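Local coordinates for protein aminoglycoside N(3)-acetyltransferase, AAC(3)-IVa (Escherichia coli, PDB 6MN5) that transfers an acetyl group from acetyl-CoA to the 3-amino group of 2-deoxystreptamine antibiotics and probably confers resistance to gentamicin, kanamycin, tobramycin, neomycin and apramycin, at residues A[70-75]-A[173-178]; A[125-130]-A[187-192]; A[191-196]-A[243-248]. The protein carries 1 engineered substitution. One frame throughout, in Å; residues are numbered along the deposited sequence.

Contact 1 of 3, residues A[70-75]-A[173-178]. With LLL ((2R,3R,4R,5R)-2-((1S,2S,3R,4S,6R)-4,6-diamino-3-((2R,3R,6S)-3-amino-6-(aminomethyl)-tetrahydro-2H-pyran-2-yloxy)-2-hydr oxycyclohexyloxy)-5-methyl-4-(methylamino)-tetrahydro-2H-pyran-3,5-diol), chain G.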
loop_
_atom_site.group_PDB
_atom_site.type_symbol
_atom_site.label_atom_id
_atom_site.label_comp_id
_atom_site.label_asym_id
_atom_site.label_seq_id
_atom_site.Cartn_x
_atom_site.Cartn_y
_atom_site.Cartn_z
ATOM N N LEU A 70 5.090 -9.224 11.616
ATOM C CA LEU A 70 5.395 -10.018 12.800
ATOM C C LEU A 70 4.899 -9.287 14.041
ATOM O O LEU A 70 5.315 -8.155 14.308
ATOM C CB LEU A 70 6.897 -10.292 12.896
ATOM C CG LEU A 70 7.511 -10.985 11.678
ATOM C CD1 LEU A 70 8.966 -11.368 11.927
ATOM C CD2 LEU A 70 6.691 -12.206 11.301
ATOM N N ASP A 71 4.018 -9.939 14.801
ATOM C CA ASP A 71 3.444 -9.322 15.990
ATOM C C ASP A 71 4.313 -9.494 17.227
ATOM O O ASP A 71 4.163 -8.726 18.182
ATOM C CB ASP A 71 2.057 -9.903 16.273
ATOM C CG ASP A 71 1.196 -9.986 15.034
ATOM O OD1 ASP A 71 1.094 -8.971 14.314
ATOM O OD2 ASP A 71 0.621 -11.065 14.781
ATOM N N ASP A 72 5.214 -10.475 17.236
ATOM C CA ASP A 72 5.942 -10.845 18.441
ATOM C C ASP A 72 7.431 -10.532 18.364
ATOM O O ASP A 72 8.174 -10.879 19.287
ATOM C CB ASP A 72 5.728 -12.330 18.739
ATOM C CG ASP A 72 4.268 -12.667 18.982
ATOM O OD1 ASP A 72 3.607 -11.927 19.740
ATOM O OD2 ASP A 72 3.782 -13.667 18.414
ATOM N N GLU A 73 7.887 -9.879 17.296
ATOM C CA GLU A 73 9.287 -9.516 17.182
ATOM C C GLU A 73 9.435 -8.013 16.980
ATOM O O GLU A 73 8.624 -7.400 16.279
ATOM C CB GLU A 73 9.957 -10.251 16.012
ATOM C CG GLU A 73 10.520 -11.614 16.374
ATOM C CD GLU A 73 10.609 -12.535 15.175
ATOM O OE1 GLU A 73 9.630 -13.265 14.913
ATOM O OE2 GLU A 73 11.657 -12.526 14.495
ATOM N N PRO A 74 10.449 -7.394 17.580
ATOM C CA PRO A 74 10.682 -5.966 17.345
ATOM C C PRO A 74 11.202 -5.718 15.938
ATOM O O PRO A 74 11.770 -6.598 15.286
ATOM C CB PRO A 74 11.729 -5.597 18.400
ATOM C CG PRO A 74 12.438 -6.874 18.677
ATOM C CD PRO A 74 11.403 -7.958 18.549
ATOM N N PHE A 75 11.003 -4.486 15.478
ATOM C CA PHE A 75 11.303 -4.095 14.109
ATOM C C PHE A 75 12.611 -3.317 14.050
ATOM O O PHE A 75 12.862 -2.435 14.876
ATOM C CB PHE A 75 10.161 -3.252 13.532
ATOM C CG PHE A 75 10.346 -2.861 12.091
ATOM C CD1 PHE A 75 10.882 -1.626 11.756
ATOM C CD2 PHE A 75 9.959 -3.717 11.070
ATOM C CE1 PHE A 75 11.040 -1.259 10.427
ATOM C CE2 PHE A 75 10.115 -3.354 9.739
ATOM C CZ PHE A 75 10.657 -2.125 9.419
ATOM N N HIS A 173 -1.877 -6.786 18.150
ATOM C CA HIS A 173 -0.743 -6.352 18.953
ATOM C C HIS A 173 0.534 -6.449 18.133
ATOM O O HIS A 173 0.609 -7.184 17.146
ATOM C CB HIS A 173 -0.618 -7.178 20.239
ATOM C CG HIS A 173 0.056 -8.500 20.042
ATOM N ND1 HIS A 173 -0.628 -9.634 19.658
ATOM C CD2 HIS A 173 1.351 -8.870 20.176
ATOM C CE1 HIS A 173 0.217 -10.644 19.564
ATOM N NE2 HIS A 173 1.425 -10.208 19.873
ATOM N N CYS A 174 1.538 -5.686 18.562
ATOM C CA CYS A 174 2.886 -5.763 18.017
ATOM C C CYS A 174 3.874 -5.696 19.175
ATOM O O CYS A 174 3.487 -5.605 20.344
ATOM C CB CYS A 174 3.143 -4.655 16.990
ATOM S SG CYS A 174 3.017 -2.978 17.642
ATOM N N THR A 175 5.163 -5.741 18.849
ATOM C CA THR A 175 6.218 -5.764 19.851
ATOM C C THR A 175 7.252 -4.697 19.525
ATOM O O THR A 175 7.715 -4.604 18.385
ATOM C CB THR A 175 6.884 -7.142 19.920
ATOM O OG1 THR A 175 5.903 -8.126 20.270
ATOM C CG2 THR A 175 7.994 -7.147 20.961
ATOM N N ILE A 176 7.612 -3.899 20.528
ATOM C CA ILE A 176 8.630 -2.871 20.387
ATOM C C ILE A 176 9.705 -3.100 21.443
ATOM O O ILE A 176 9.536 -3.881 22.380
ATOM C CB ILE A 176 8.048 -1.449 20.503
ATOM C CG1 ILE A 176 7.368 -1.267 21.864
ATOM C CG2 ILE A 176 7.080 -1.177 19.359
ATOM C CD1 ILE A 176 7.382 0.158 22.373
ATOM N N LEU A 177 10.823 -2.400 21.277
ATOM C CA LEU A 177 11.928 -2.438 22.228
ATOM C C LEU A 177 12.016 -1.078 22.908
ATOM O O LEU A 177 12.468 -0.101 22.301
ATOM C CB LEU A 177 13.243 -2.795 21.539
ATOM C CG LEU A 177 14.399 -3.098 22.493
ATOM C CD1 LEU A 177 15.050 -4.428 22.148
ATOM C CD2 LEU A 177 15.424 -1.973 22.478
ATOM N N GLN A 178 11.579 -1.018 24.161
ATOM C CA GLN A 178 11.626 0.195 24.968
ATOM C C GLN A 178 12.623 -0.015 26.097
ATOM O O GLN A 178 12.424 -0.890 26.944
ATOM C CB GLN A 178 10.244 0.534 25.526
ATOM C CG GLN A 178 9.780 1.950 25.235
ATOM C CD GLN A 178 8.527 2.318 26.004
ATOM O OE1 GLN A 178 7.484 1.678 25.857
ATOM N NE2 GLN A 178 8.622 3.351 26.833
HETATM C C11 LLL G . -6.257 -11.205 5.711
HETATM O O11 LLL G . -4.955 -10.733 6.084
HETATM C C21 LLL G . -6.373 -12.685 6.034
HETATM N N21 LLL G . -6.235 -12.922 7.478
HETATM C C31 LLL G . -5.324 -13.458 5.252
HETATM C C41 LLL G . -5.451 -13.134 3.772
HETATM C C51 LLL G . -5.387 -11.628 3.576
HETATM O O51 LLL G . -6.455 -11.005 4.303
HETATM C C61 LLL G . -5.524 -11.302 2.087
HETATM N N61 LLL G . -5.736 -9.862 1.882
HETATM C C12 LLL G . -3.994 -6.754 7.113
HETATM N N12 LLL G . -4.042 -5.394 7.668
HETATM C C22 LLL G . -5.150 -6.992 6.155
HETATM C C32 LLL G . -5.030 -8.380 5.548
HETATM N N32 LLL G . -6.095 -8.620 4.565
HETATM C C42 LLL G . -5.066 -9.422 6.656
HETATM C C52 LLL G . -3.910 -9.185 7.613
HETATM O O52 LLL G . -3.943 -10.167 8.658
HETATM C C62 LLL G . -4.027 -7.795 8.219
HETATM O O62 LLL G . -2.934 -7.571 9.120
HETATM C C13 LLL G . -3.211 -8.206 10.380
HETATM C C23 LLL G . -2.437 -7.516 11.505
HETATM O O23 LLL G . -2.266 -6.116 11.216
HETATM C C33 LLL G . -1.078 -8.176 11.668
HETATM N N33 LLL G . -0.236 -7.425 12.611
HETATM C C43 LLL G . -1.268 -9.612 12.131
HETATM O O43 LLL G . -1.282 -9.655 13.565
HETATM C C53 LLL G . -2.586 -10.147 11.594
HETATM O O53 LLL G . -2.828 -9.592 10.290
HETATM C C83 LLL G . -0.117 -10.474 11.607
HETATM C C93 LLL G . 1.097 -7.224 12.024
HETATM O O HOH W 1 6.073 -6.440 16.257
HETATM O O HOH W 2 9.255 -2.460 17.094
#

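Contact 2 of 3, residues A[125-130]-A[187-192]. With LLL ((2R,3R,4R,5R)-2-((1S,2S,3R,4S,6R)-4,6-diamino-3-((2R,3R,6S)-3-amino-6-(aminomethyl)-tetrahydro-2H-pyran-2-yloxy)-2-hydr oxycyclohexyloxy)-5-methyl-4-(methylamino)-tetrahydro-2H-pyran-3,5-diol), chain G; EDO (1,2-ethanediol), chain U.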
loop_
_atom_site.group_PDB
_atom_site.type_symbol
_atom_site.label_atom_id
_atom_site.label_comp_id
_atom_site.label_asym_id
_atom_site.label_seq_id
_atom_site.Cartn_x
_atom_site.Cartn_y
_atom_site.Cartn_z
ATOM N N LEU A 125 -0.895 4.018 15.844
ATOM C CA LEU A 125 -1.945 3.159 16.390
ATOM C C LEU A 125 -3.300 3.755 16.035
ATOM O O LEU A 125 -3.635 4.851 16.529
ATOM C CB LEU A 125 -1.813 3.008 17.904
ATOM C CG LEU A 125 -0.593 2.283 18.471
ATOM C CD1 LEU A 125 -0.378 0.951 17.769
ATOM C CD2 LEU A 125 0.642 3.159 18.374
ATOM N N PRO A 126 -4.109 3.091 15.191
ATOM C CA PRO A 126 -3.843 1.842 14.471
ATOM C C PRO A 126 -2.792 2.043 13.377
ATOM O O PRO A 126 -2.418 3.190 13.134
ATOM C CB PRO A 126 -5.216 1.484 13.874
ATOM C CG PRO A 126 -6.204 2.270 14.664
ATOM C CD PRO A 126 -5.496 3.541 14.988
ATOM N N PRO A 127 -2.315 0.958 12.750
ATOM C CA PRO A 127 -1.243 1.107 11.748
ATOM C C PRO A 127 -1.519 2.147 10.675
ATOM O O PRO A 127 -0.597 2.867 10.275
ATOM C CB PRO A 127 -1.138 -0.302 11.152
ATOM C CG PRO A 127 -1.545 -1.195 12.263
ATOM C CD PRO A 127 -2.620 -0.461 13.015
ATOM N N HIS A 128 -2.762 2.256 10.202
ATOM C CA HIS A 128 -3.104 3.139 9.094
ATOM C C HIS A 128 -3.873 4.373 9.557
ATOM O O HIS A 128 -4.731 4.887 8.835
ATOM C CB HIS A 128 -3.894 2.373 8.035
ATOM C CG HIS A 128 -3.253 1.085 7.625
ATOM N ND1 HIS A 128 -1.900 0.974 7.382
ATOM C CD2 HIS A 128 -3.774 -0.149 7.427
ATOM C CE1 HIS A 128 -1.615 -0.272 7.050
ATOM N NE2 HIS A 128 -2.734 -0.973 7.066
ATOM N N SER A 129 -3.569 4.858 10.753
ATOM C CA SER A 129 -4.192 6.059 11.285
ATOM C C SER A 129 -3.602 7.290 10.609
ATOM O O SER A 129 -2.677 7.192 9.802
ATOM C CB SER A 129 -3.988 6.114 12.799
ATOM O OG SER A 129 -2.625 6.329 13.124
ATOM N N PRO A 130 -4.137 8.478 10.893
ATOM C CA PRO A 130 -3.390 9.697 10.574
ATOM C C PRO A 130 -2.030 9.678 11.259
ATOM O O PRO A 130 -1.804 8.950 12.229
ATOM C CB PRO A 130 -4.284 10.815 11.120
ATOM C CG PRO A 130 -5.659 10.252 11.016
ATOM C CD PRO A 130 -5.530 8.773 11.276
ATOM N N TYR A 187 -3.648 -3.042 20.572
ATOM C CA TYR A 187 -4.450 -2.014 19.926
ATOM C C TYR A 187 -5.635 -2.669 19.230
ATOM O O TYR A 187 -5.757 -3.896 19.181
ATOM C CB TYR A 187 -3.617 -1.198 18.932
ATOM C CG TYR A 187 -3.040 -2.009 17.791
ATOM C CD1 TYR A 187 -1.827 -2.677 17.931
ATOM C CD2 TYR A 187 -3.703 -2.104 16.574
ATOM C CE1 TYR A 187 -1.295 -3.418 16.891
ATOM C CE2 TYR A 187 -3.179 -2.845 15.528
ATOM C CZ TYR A 187 -1.976 -3.497 15.691
ATOM O OH TYR A 187 -1.455 -4.231 14.650
ATOM N N LEU A 188 -6.516 -1.831 18.688
ATOM C CA LEU A 188 -7.675 -2.281 17.928
ATOM C C LEU A 188 -7.475 -1.926 16.463
ATOM O O LEU A 188 -7.157 -0.777 16.135
ATOM C CB LEU A 188 -8.964 -1.648 18.457
ATOM C CG LEU A 188 -9.458 -2.137 19.822
ATOM C CD1 LEU A 188 -10.821 -1.547 20.152
ATOM C CD2 LEU A 188 -9.511 -3.652 19.859
ATOM N N GLU A 189 -7.654 -2.910 15.588
ATOM C CA GLU A 189 -7.456 -2.728 14.159
ATOM C C GLU A 189 -8.756 -3.002 13.417
ATOM O O GLU A 189 -9.534 -3.879 13.806
ATOM C CB GLU A 189 -6.347 -3.644 13.630
ATOM C CG GLU A 189 -5.786 -3.210 12.288
ATOM C CD GLU A 189 -4.778 -4.194 11.731
ATOM O OE1 GLU A 189 -3.826 -3.755 11.052
ATOM O OE2 GLU A 189 -4.939 -5.409 11.972
ATOM N N ASN A 190 -8.982 -2.240 12.347
ATOM C CA ASN A 190 -10.162 -2.403 11.497
ATOM C C ASN A 190 -9.855 -3.424 10.400
ATOM O O ASN A 190 -9.742 -3.110 9.214
ATOM C CB ASN A 190 -10.573 -1.060 10.911
ATOM C CG ASN A 190 -9.407 -0.331 10.270
ATOM O OD1 ASN A 190 -8.642 0.353 10.948
ATOM N ND2 ASN A 190 -9.258 -0.488 8.960
ATOM N N ASP A 191 -9.720 -4.676 10.823
ATOM C CA ASP A 191 -9.244 -5.736 9.947
ATOM C C ASP A 191 -10.343 -6.748 9.650
ATOM O O ASP A 191 -11.117 -7.125 10.537
ATOM C CB ASP A 191 -8.036 -6.452 10.555
ATOM C CG ASP A 191 -7.415 -7.440 9.594
ATOM O OD1 ASP A 191 -7.299 -8.633 9.948
ATOM O OD2 ASP A 191 -7.074 -7.023 8.468
ATOM N N HIS A 192 -10.392 -7.185 8.393
ATOM C CA HIS A 192 -11.268 -8.263 7.956
ATOM C C HIS A 192 -10.575 -9.035 6.840
ATOM O O HIS A 192 -9.341 -9.076 6.789
ATOM C CB HIS A 192 -12.619 -7.711 7.497
ATOM C CG HIS A 192 -12.514 -6.447 6.705
ATOM N ND1 HIS A 192 -12.265 -6.438 5.349
ATOM C CD2 HIS A 192 -12.611 -5.149 7.078
ATOM C CE1 HIS A 192 -12.219 -5.188 4.922
ATOM N NE2 HIS A 192 -12.427 -4.388 5.950
HETATM C C11 LLL G . -6.257 -11.205 5.711
HETATM O O11 LLL G . -4.955 -10.733 6.084
HETATM C C21 LLL G . -6.373 -12.685 6.034
HETATM N N21 LLL G . -6.235 -12.922 7.478
HETATM C C31 LLL G . -5.324 -13.458 5.252
HETATM C C41 LLL G . -5.451 -13.134 3.772
HETATM C C51 LLL G . -5.387 -11.628 3.576
HETATM O O51 LLL G . -6.455 -11.005 4.303
HETATM C C61 LLL G . -5.524 -11.302 2.087
HETATM N N61 LLL G . -5.736 -9.862 1.882
HETATM C C12 LLL G . -3.994 -6.754 7.113
HETATM N N12 LLL G . -4.042 -5.394 7.668
HETATM C C22 LLL G . -5.150 -6.992 6.155
HETATM C C32 LLL G . -5.030 -8.380 5.548
HETATM N N32 LLL G . -6.095 -8.620 4.565
HETATM C C42 LLL G . -5.066 -9.422 6.656
HETATM C C52 LLL G . -3.910 -9.185 7.613
HETATM O O52 LLL G . -3.943 -10.167 8.658
HETATM C C62 LLL G . -4.027 -7.795 8.219
HETATM O O62 LLL G . -2.934 -7.571 9.120
HETATM C C13 LLL G . -3.211 -8.206 10.380
HETATM C C23 LLL G . -2.437 -7.516 11.505
HETATM O O23 LLL G . -2.266 -6.116 11.216
HETATM C C33 LLL G . -1.078 -8.176 11.668
HETATM N N33 LLL G . -0.236 -7.425 12.611
HETATM C C43 LLL G . -1.268 -9.612 12.131
HETATM O O43 LLL G . -1.282 -9.655 13.565
HETATM C C53 LLL G . -2.586 -10.147 11.594
HETATM O O53 LLL G . -2.828 -9.592 10.290
HETATM C C83 LLL G . -0.117 -10.474 11.607
HETATM C C93 LLL G . 1.097 -7.224 12.024
HETATM C C1 EDO U . -0.017 8.393 17.257
HETATM O O1 EDO U . 0.329 7.250 18.048
HETATM C C2 EDO U . -0.241 7.974 15.808
HETATM O O2 EDO U . -1.376 7.103 15.720
#

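Contact 3 of 3, residues A[191-196]-A[243-248]. With ZN (zinc ion), chain H; LLL ((2R,3R,4R,5R)-2-((1S,2S,3R,4S,6R)-4,6-diamino-3-((2R,3R,6S)-3-amino-6-(aminomethyl)-tetrahydro-2H-pyran-2-yloxy)-2-hydr oxycyclohexyloxy)-5-methyl-4-(methylamino)-tetrahydro-2H-pyran-3,5-diol), chain G.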
loop_
_atom_site.group_PDB
_atom_site.type_symbol
_atom_site.label_atom_id
_atom_site.label_comp_id
_atom_site.label_asym_id
_atom_site.label_seq_id
_atom_site.Cartn_x
_atom_site.Cartn_y
_atom_site.Cartn_z
ATOM N N ASP A 191 -9.720 -4.676 10.823
ATOM C CA ASP A 191 -9.244 -5.736 9.947
ATOM C C ASP A 191 -10.343 -6.748 9.650
ATOM O O ASP A 191 -11.117 -7.125 10.537
ATOM C CB ASP A 191 -8.036 -6.452 10.555
ATOM C CG ASP A 191 -7.415 -7.440 9.594
ATOM O OD1 ASP A 191 -7.299 -8.633 9.948
ATOM O OD2 ASP A 191 -7.074 -7.023 8.468
ATOM N N HIS A 192 -10.392 -7.185 8.393
ATOM C CA HIS A 192 -11.268 -8.263 7.956
ATOM C C HIS A 192 -10.575 -9.035 6.840
ATOM O O HIS A 192 -9.341 -9.076 6.789
ATOM C CB HIS A 192 -12.619 -7.711 7.497
ATOM C CG HIS A 192 -12.514 -6.447 6.705
ATOM N ND1 HIS A 192 -12.265 -6.438 5.349
ATOM C CD2 HIS A 192 -12.611 -5.149 7.078
ATOM C CE1 HIS A 192 -12.219 -5.188 4.922
ATOM N NE2 HIS A 192 -12.427 -4.388 5.950
ATOM N N CYS A 193 -11.347 -9.639 5.936
ATOM C CA CYS A 193 -10.761 -10.441 4.867
ATOM C C CYS A 193 -10.290 -9.603 3.683
ATOM O O CYS A 193 -9.521 -10.105 2.857
ATOM C CB CYS A 193 -11.764 -11.489 4.385
ATOM S SG CYS A 193 -13.046 -10.828 3.308
ATOM N N CYS A 194 -10.742 -8.353 3.575
ATOM C CA CYS A 194 -10.360 -7.388 2.544
ATOM C C CYS A 194 -10.841 -7.768 1.149
ATOM O O CYS A 194 -10.521 -7.051 0.192
ATOM C CB CYS A 194 -8.841 -7.160 2.480
ATOM S SG CYS A 194 -8.085 -6.549 4.003
ATOM N N GLU A 195 -11.594 -8.861 0.993
ATOM C CA GLU A 195 -12.047 -9.263 -0.337
ATOM C C GLU A 195 -12.966 -8.217 -0.955
ATOM O O GLU A 195 -12.864 -7.919 -2.151
ATOM C CB GLU A 195 -12.757 -10.615 -0.269
ATOM C CG GLU A 195 -11.822 -11.809 -0.269
ATOM C CD GLU A 195 -12.567 -13.127 -0.264
ATOM O OE1 GLU A 195 -13.746 -13.145 -0.676
ATOM O OE2 GLU A 195 -11.975 -14.145 0.156
ATOM N N ARG A 196 -13.868 -7.645 -0.160
ATOM C CA ARG A 196 -14.831 -6.685 -0.679
ATOM C C ARG A 196 -14.230 -5.309 -0.930
ATOM O O ARG A 196 -14.964 -4.398 -1.327
ATOM C CB ARG A 196 -16.026 -6.572 0.271
ATOM C CG ARG A 196 -16.937 -7.790 0.231
ATOM C CD ARG A 196 -17.970 -7.754 1.341
ATOM N NE ARG A 196 -18.842 -6.591 1.231
ATOM C CZ ARG A 196 -19.956 -6.565 0.511
ATOM N NH1 ARG A 196 -20.335 -7.641 -0.165
ATOM N NH2 ARG A 196 -20.692 -5.464 0.467
ATOM N N PHE A 243 -17.748 -3.163 3.564
ATOM C CA PHE A 243 -16.594 -3.998 3.250
ATOM C C PHE A 243 -16.641 -5.368 3.914
ATOM O O PHE A 243 -15.815 -6.225 3.584
ATOM C CB PHE A 243 -15.299 -3.281 3.650
ATOM C CG PHE A 243 -14.926 -2.146 2.736
ATOM C CD1 PHE A 243 -15.148 -2.235 1.370
ATOM C CD2 PHE A 243 -14.362 -0.985 3.243
ATOM C CE1 PHE A 243 -14.812 -1.190 0.527
ATOM C CE2 PHE A 243 -14.022 0.064 2.403
ATOM C CZ PHE A 243 -14.248 -0.040 1.044
ATOM N N LEU A 244 -17.579 -5.599 4.829
ATOM C CA LEU A 244 -17.672 -6.875 5.522
ATOM C C LEU A 244 -18.644 -7.801 4.808
ATOM O O LEU A 244 -19.710 -7.374 4.354
ATOM C CB LEU A 244 -18.117 -6.683 6.972
ATOM C CG LEU A 244 -17.478 -5.554 7.778
ATOM C CD1 LEU A 244 -18.078 -5.526 9.175
ATOM C CD2 LEU A 244 -15.967 -5.719 7.837
ATOM N N HIS A 245 -18.268 -9.073 4.715
ATOM C CA HIS A 245 -19.153 -10.070 4.143
ATOM C C HIS A 245 -20.439 -10.165 4.965
ATOM O O HIS A 245 -20.431 -9.926 6.178
ATOM C CB HIS A 245 -18.464 -11.432 4.096
ATOM C CG HIS A 245 -17.626 -11.643 2.874
ATOM N ND1 HIS A 245 -16.256 -11.507 2.878
ATOM C CD2 HIS A 245 -17.968 -11.977 1.606
ATOM C CE1 HIS A 245 -15.788 -11.746 1.666
ATOM N NE2 HIS A 245 -16.806 -12.033 0.876
ATOM N N PRO A 246 -21.558 -10.496 4.335
ATOM C CA PRO A 246 -22.773 -10.785 5.095
ATOM C C PRO A 246 -22.588 -12.042 5.927
ATOM O O PRO A 246 -21.753 -12.895 5.592
ATOM C CB PRO A 246 -23.836 -10.984 4.004
ATOM C CG PRO A 246 -23.064 -11.344 2.780
ATOM C CD PRO A 246 -21.775 -10.589 2.882
ATOM N N PRO A 247 -23.330 -12.183 7.029
ATOM C CA PRO A 247 -23.199 -13.404 7.843
ATOM C C PRO A 247 -23.470 -14.683 7.070
ATOM O O PRO A 247 -22.928 -15.737 7.427
ATOM C CB PRO A 247 -24.230 -13.188 8.959
ATOM C CG PRO A 247 -24.374 -11.707 9.055
ATOM C CD PRO A 247 -24.222 -11.192 7.653
ATOM N N GLU A 248 -24.291 -14.623 6.019
ATOM C CA GLU A 248 -24.546 -15.810 5.209
ATOM C C GLU A 248 -23.295 -16.269 4.472
ATOM O O GLU A 248 -23.162 -17.459 4.164
ATOM C CB GLU A 248 -25.671 -15.539 4.211
ATOM C CG GLU A 248 -26.814 -14.702 4.760
ATOM C CD GLU A 248 -26.608 -13.217 4.536
ATOM O OE1 GLU A 248 -26.247 -12.514 5.505
ATOM O OE2 GLU A 248 -26.799 -12.753 3.393
HETATM ZN ZN ZN H . -14.886 -11.622 4.505
HETATM C C11 LLL G . -6.257 -11.205 5.711
HETATM O O11 LLL G . -4.955 -10.733 6.084
HETATM C C21 LLL G . -6.373 -12.685 6.034
HETATM N N21 LLL G . -6.235 -12.922 7.478
HETATM C C31 LLL G . -5.324 -13.458 5.252
HETATM C C41 LLL G . -5.451 -13.134 3.772
HETATM C C51 LLL G . -5.387 -11.628 3.576
HETATM O O51 LLL G . -6.455 -11.005 4.303
HETATM C C61 LLL G . -5.524 -11.302 2.087
HETATM N N61 LLL G . -5.736 -9.862 1.882
HETATM C C12 LLL G . -3.994 -6.754 7.113
HETATM N N12 LLL G . -4.042 -5.394 7.668
HETATM C C22 LLL G . -5.150 -6.992 6.155
HETATM C C32 LLL G . -5.030 -8.380 5.548
HETATM N N32 LLL G . -6.095 -8.620 4.565
HETATM C C42 LLL G . -5.066 -9.422 6.656
HETATM C C52 LLL G . -3.910 -9.185 7.613
HETATM O O52 LLL G . -3.943 -10.167 8.658
HETATM C C62 LLL G . -4.027 -7.795 8.219
HETATM O O62 LLL G . -2.934 -7.571 9.120
HETATM C C13 LLL G . -3.211 -8.206 10.380
HETATM C C23 LLL G . -2.437 -7.516 11.505
HETATM O O23 LLL G . -2.266 -6.116 11.216
HETATM C C33 LLL G . -1.078 -8.176 11.668
HETATM N N33 LLL G . -0.236 -7.425 12.611
HETATM C C43 LLL G . -1.268 -9.612 12.131
HETATM O O43 LLL G . -1.282 -9.655 13.565
HETATM C C53 LLL G . -2.586 -10.147 11.594
HETATM O O53 LLL G . -2.828 -9.592 10.290
HETATM C C83 LLL G . -0.117 -10.474 11.607
HETATM C C93 LLL G . 1.097 -7.224 12.024
HETATM O O HOH W 3 -16.027 -11.931 -2.013
HETATM O O HOH W 4 -14.018 -7.765 2.460
#

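Contact 1 of 3, residues A[70-75]-A[173-178]
Asp-72 and His-173 form a histidine-carboxylate hydrogen bond between loop 70-75 and strand 173-178: His-173 NE2 donates to Asp-72 OD1 over 2.8 Å, almost straight at 171°. The oxygen sits at the imidazole edge in the ring plane, but the donor reaches the carboxylate on its syn side and out of its plane; the two flat groups are turned 33° against each other. His-173 CG lies between its backbone N and carbonyl carbon (chi1 81°), which brings the ring to the loop. One ring face meets Asp-71 CB in a CH-pi contact, 3.9 Å from CB to the ring centroid and displaced toward the rim. The imidazole is thus met at its edge by Asp-72 and over one face by Asp-71. Thr-175 points its CB at the loop; OG1 donates to Asp-71 O at 2.8 Å, while the CG2 branch turns toward Pro-74, whose CA makes a 3.4 Å C-H...O contact with Thr-175 O. Two waters fill in the backbone pairing. One accepts from Thr-175 N and lies against Leu-70 O and Glu-73 O; the other joins Phe-75 N to Thr-175 O. The Asp-71 carboxylate leaves this packing to meet gentamicin, with OD2 2.7 Å from O43. The arrangement is a loop laid along one strand of the 170-178/181-189 beta hairpin, and it contributes Asp-71 to the aminoglycoside pocket.

Contact 2 of 3, residues A[125-130]-A[187-192]
Pro-127 and Tyr-187 form the main packing between loop 125-130 and segment 187-192: Pro-127 CD lies 3.5 Å from Tyr-187 CE2, the proline crossing the tyrosine side chain at about a right angle. Near the root of the same ring, Leu-125 brings CD1 to 3.9 Å from Tyr-187 CD1, also crosswise. With chi1 at 62°, CG tucked over the Tyr-187 backbone, the ring is carried to the loop. Pro-127 CG also touches Glu-189, 3.6 Å from OE1, and Pro-126 CG rests 3.5 Å from Leu-188 O. The side chain of Glu-189 runs out extended, with CG anti to the backbone N (chi1 -161°), and OE1 accepts a 2.8 Å hydrogen bond from gentamicin O23; the proline thus borders a carboxylate that accepts from the drug. In the next shell, a cis peptide precedes Pro-126, and a type I turn from Pro-126 to Ser-129 is closed by Ser-129 N donating to Pro-126 O at 3.1 Å. An ethanediol, probably from the crystallisation liquor, links Leu-125 N to Ser-129 OG on this loop. Beyond Glu-189 the chain makes an inverse gamma turn centred on Asn-190, whose ND2 is hydrogen-bonded to Glu-161, and Asp-191 OD1 forms a salt bridge with Arg-172. Pro-126 touches both Leu-162 of helix 155-163 and strand 181-189, while Pro-127 also meets Phe-106; strand 181-189 is paired with strand 170-178 through backbone hydrogen bonds of Tyr-187 with Arg-172 and Glu-189 with Val-170.

Contact 3 of 3, residues A[191-196]-A[243-248]
Cys-193 and His-245 supply two ligands of a zinc site of three cysteines and one histidine, completed by Cys-251 and Cys-254. Cys-193 SG binds the zinc at 2.3 Å and His-245 ND1 at 2.1 Å, the sulfur lying in the plane of the imidazole at its edge.

Packing joins the two segments beside the metal site. Leu-244 CD2 comes within 3.5 Å of His-192 CD2, the side chains crossing at about a right angle, while Phe-243 O lies over a face of that ring. Arg-196 is bent at chi3 (61°), and its CD lies over the centre of the His-245 ring, 4.2 Å from the ring centroid, a CH-pi contact.

Direct hydrogen bonds stay within a segment or lead outside. Cys-193 SG accepts from Glu-195 N at 3.4 Å, a bond that would probably offset some of the charge on the zinc-bound sulfur. His-192 ND1 accepts from Cys-194 N and NE2 bonds to Glu-161; Arg-196 NH2 goes on to Ile-242 O.

Waters supply the polar bridges across the contact. One accepts from Arg-196 N and donates to Phe-243 O. The other, in the plane of the His-245 ring, accepts from NE2 at 3.0 Å and donates to Glu-195 OE1 at 2.9 Å.

In the fold
All three contacts touch the bound gentamicin. Contacts 1 and 2, with centres 15 Å apart, share the 170-178/181-189 hairpin and touch where Tyr-187 CE1 packs 3.6 Å from His-173 CA. Contact 2 continues directly into contact 3 through Asp-191 and His-192, their centres 16 Å apart. Contacts 1 and 3 meet the drug from separate ends, 27 Å between centres and about 9 Å at their nearest atoms. Asp-71 and Glu-189 address the same sugar ring, whereas Cys-193 O lies 3.5 Å from O51 of the other sugar, and Asp-191, shared by contacts 2 and 3, lies beside the deoxystreptamine. The zinc does not bind the drug: it lies 8.5 Å from gentamicin O51 at the nearest.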